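Local atomic coordinates of tubulin-like protein CetZ2 (Haloferax volcanii, PDB entry 4B45), a protein that binds GTP, has GTPase activity and takes part in controlling cell shape, as an archaeal member of the tubulin and FtsZ superfamily. Residues V269-P274 with G301-E306. Residues are numbered along the deposited sequence; the frame is centred on the assembly and turned at random.
Sequences VIAGEP and GDFPLE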
ATOM      1  N   VAL A 269      13.240   8.047   2.790  1.00 43.28           N
ATOM      2  CA  VAL A 269      13.142   9.128   1.835  1.00 40.95           C
ATOM      3  C   VAL A 269      12.763  10.364   2.630  1.00 44.94           C
ATOM      4  O   VAL A 269      11.767  10.373   3.358  1.00 41.31           O
ATOM      5  CB  VAL A 269      12.091   8.818   0.717  1.00 45.39           C
ATOM      6  CG1 VAL A 269      11.963   9.974  -0.278  1.00 43.50           C
ATOM      7  CG2 VAL A 269      12.450   7.539  -0.025  1.00 42.28           C
ATOM      8  N   ILE A 270      13.594  11.391   2.527  1.00 43.94           N
ATOM      9  CA  ILE A 270      13.260  12.699   3.060  1.00 41.73           C
ATOM     10  C   ILE A 270      12.814  13.535   1.877  1.00 43.89           C
ATOM     11  O   ILE A 270      13.557  13.688   0.900  1.00 42.58           O
ATOM     12  CB  ILE A 270      14.481  13.377   3.709  1.00 43.17           C
ATOM     13  CG1 ILE A 270      15.071  12.474   4.788  1.00 41.32           C
ATOM     14  CG2 ILE A 270      14.113  14.747   4.262  1.00 40.98           C
ATOM     15  CD1 ILE A 270      14.055  11.971   5.762  1.00 45.52           C
ATOM     16  N   ALA A 271      11.597  14.059   1.952  1.00 37.20           N
ATOM     17  CA  ALA A 271      11.051  14.856   0.862  1.00 40.56           C
ATOM     18  C   ALA A 271      10.910  16.330   1.242  1.00 46.22           C
ATOM     19  O   ALA A 271      10.582  16.666   2.386  1.00 51.50           O
ATOM     20  CB  ALA A 271       9.693  14.285   0.423  1.00 37.93           C
ATOM     21  N   GLY A 272      11.139  17.210   0.273  1.00 50.82           N
ATOM     22  CA  GLY A 272      10.974  18.633   0.495  1.00 51.82           C
ATOM     23  C   GLY A 272      11.853  19.425  -0.437  1.00 44.87           C
ATOM     24  O   GLY A 272      12.470  18.864  -1.330  1.00 49.45           O
ATOM     25  N   GLU A 273      11.917  20.734  -0.234  1.00 47.34           N
ATOM     26  CA  GLU A 273      12.783  21.573  -1.044  1.00 53.31           C
ATOM     27  C   GLU A 273      14.248  21.339  -0.683  1.00 48.98           C
ATOM     28  O   GLU A 273      14.600  21.367   0.492  1.00 52.88           O
ATOM     29  CB  GLU A 273      12.398  23.044  -0.882  1.00 55.88           C
ATOM     30  CG  GLU A 273      10.973  23.303  -1.331  1.00 57.55           C
ATOM     31  CD  GLU A 273      10.725  24.751  -1.692  1.00 67.95           C
ATOM     32  OE1 GLU A 273      11.675  25.558  -1.581  1.00 65.99           O
ATOM     33  OE2 GLU A 273       9.579  25.082  -2.081  1.00 71.63           O
ATOM     34  N   PRO A 274      15.096  21.078  -1.699  1.00 45.30           N
ATOM     35  CA  PRO A 274      16.525  20.764  -1.536  1.00 46.52           C
ATOM     36  C   PRO A 274      17.282  21.686  -0.571  1.00 44.79           C
ATOM     37  O   PRO A 274      18.038  21.191   0.277  1.00 43.85           O
ATOM     38  CB  PRO A 274      17.076  20.915  -2.957  1.00 52.03           C
ATOM     39  CG  PRO A 274      15.939  20.561  -3.828  1.00 50.37           C
ATOM     40  CD  PRO A 274      14.678  21.002  -3.113  1.00 42.80           C
ATOM     41  N   GLY A 301      17.452   8.132   0.296  1.00 43.20           N
ATOM     42  CA  GLY A 301      17.521   9.065  -0.808  1.00 45.46           C
ATOM     43  C   GLY A 301      16.601  10.233  -0.546  1.00 42.68           C
ATOM     44  O   GLY A 301      15.748  10.173   0.342  1.00 49.02           O
ATOM     45  N   ASP A 302      16.768  11.301  -1.310  1.00 41.97           N
ATOM     46  CA  ASP A 302      15.941  12.486  -1.117  1.00 49.33           C
ATOM     47  C   ASP A 302      15.053  12.731  -2.324  1.00 52.98           C
ATOM     48  O   ASP A 302      15.452  12.493  -3.459  1.00 55.02           O
ATOM     49  CB  ASP A 302      16.806  13.721  -0.830  1.00 54.06           C
ATOM     50  CG  ASP A 302      17.568  13.607   0.480  1.00 64.81           C
ATOM     51  OD1 ASP A 302      17.336  12.617   1.220  1.00 63.67           O
ATOM     52  OD2 ASP A 302      18.404  14.499   0.762  1.00 69.94           O
ATOM     53  N   PHE A 303      13.846  13.213  -2.050  1.00 49.84           N
ATOM     54  CA  PHE A 303      12.837  13.502  -3.063  1.00 45.49           C
ATOM     55  C   PHE A 303      12.632  15.017  -3.095  1.00 46.46           C
ATOM     56  O   PHE A 303      11.885  15.565  -2.279  1.00 49.12           O
ATOM     57  CB  PHE A 303      11.539  12.790  -2.665  1.00 44.12           C
ATOM     58  CG  PHE A 303      10.428  12.867  -3.683  1.00 46.42           C
ATOM     59  CD1 PHE A 303      10.572  13.568  -4.876  1.00 52.16           C
ATOM     60  CD2 PHE A 303       9.214  12.232  -3.427  1.00 41.75           C
ATOM     61  CE1 PHE A 303       9.529  13.626  -5.803  1.00 55.75           C
ATOM     62  CE2 PHE A 303       8.168  12.283  -4.346  1.00 41.83           C
ATOM     63  CZ  PHE A 303       8.327  12.982  -5.538  1.00 49.12           C
ATOM     64  N   PRO A 304      13.296  15.706  -4.030  1.00 48.34           N
ATOM     65  CA  PRO A 304      13.113  17.159  -4.151  1.00 52.62           C
ATOM     66  C   PRO A 304      11.741  17.541  -4.719  1.00 55.81           C
ATOM     67  O   PRO A 304      11.419  17.167  -5.845  1.00 59.84           O
ATOM     68  CB  PRO A 304      14.224  17.572  -5.127  1.00 55.92           C
ATOM     69  CG  PRO A 304      15.197  16.436  -5.117  1.00 54.89           C
ATOM     70  CD  PRO A 304      14.362  15.214  -4.919  1.00 52.36           C
ATOM     71  N   LEU A 305      10.939  18.264  -3.939  1.00 57.16           N
ATOM     72  CA  LEU A 305       9.645  18.745  -4.414  1.00 60.59           C
ATOM     73  C   LEU A 305       9.245  20.087  -3.788  1.00 60.90           C
ATOM     74  O   LEU A 305       9.723  20.446  -2.712  1.00 55.77           O
ATOM     75  CB  LEU A 305       8.557  17.682  -4.200  1.00 58.39           C
ATOM     76  CG  LEU A 305       8.456  17.008  -2.830  1.00 60.99           C
ATOM     77  CD1 LEU A 305       7.829  17.925  -1.790  1.00 63.33           C
ATOM     78  CD2 LEU A 305       7.669  15.717  -2.931  1.00 57.62           C
ATOM     79  N   GLU A 306       8.373  20.826  -4.470  1.00 54.68           N
ATOM     80  CA  GLU A 306       7.888  22.095  -3.949  1.00 55.97           C
ATOM     81  C   GLU A 306       6.947  21.853  -2.769  1.00 54.84           C
ATOM     82  O   GLU A 306       5.986  21.075  -2.862  1.00 48.32           O
ATOM     83  CB  GLU A 306       7.182  22.906  -5.039  1.00 62.56           C
ATOM     84  CG  GLU A 306       6.594  24.220  -4.539  1.00 72.07           C
ATOM     85  CD  GLU A 306       5.897  25.023  -5.628  1.00 83.33           C
ATOM     86  OE1 GLU A 306       5.760  24.510  -6.760  1.00 86.48           O
ATOM     87  OE2 GLU A 306       5.491  26.174  -5.349  1.00 84.36           O
TER
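Ala271 and Phe303 stand side by side on parallel strands, their CB atoms 3.9 Å apart, and show how one pairing can be close-packed along its strands and more open where they end. The hydrogen bonds alternate: Phe303 N to Ile270 O (3.0 Å), then Gly272 N to Phe303 O and Leu305 N to Gly272 O (both 3.1 Å), with Ile270 N to Gly301 O a weak fourth. The Leu305 donor sits well above the plane of the Gly272 carbonyl.

The tight part is apolar. Val269 CG1 reaches Phe303 CB at 3.7 Å, and Leu305 folds back over the aromatic ring. With CG lodged between its backbone N and carbonyl carbon (chi1 48°), Leu305 lays CD2 over the ring centre, 3.6 Å above the plane, while CD1 rests 4.0 Å from Gly272 CA. Without CD1 and CD2, an alanine here is likely to leave a gap over the ring and beside Ala271 and Gly272. Toward the C-terminal ends of the strands the contact thins: Pro304 meets exposed Pro274 at about a right angle, CB to CG, and Glu273 runs alongside Glu306. Glu273 OE2 makes a weak hydrogen bond to Ser307 N, while Glu306 OE1 hydrogen-bonds to the backbone of a bound peptide, which also packs on Pro274 and Leu305.

The pair closes a beta-alpha-beta crossover through helix 279-293 in the C-terminal domain. Strand 298-304 is one edge of the sheet within this chain, whereas strand 263-272 also pairs with antiparallel strand 309-319. Phe303 packs on helix 175-196; on the opposite face Ile270 meets helices 240-252 and 279-293.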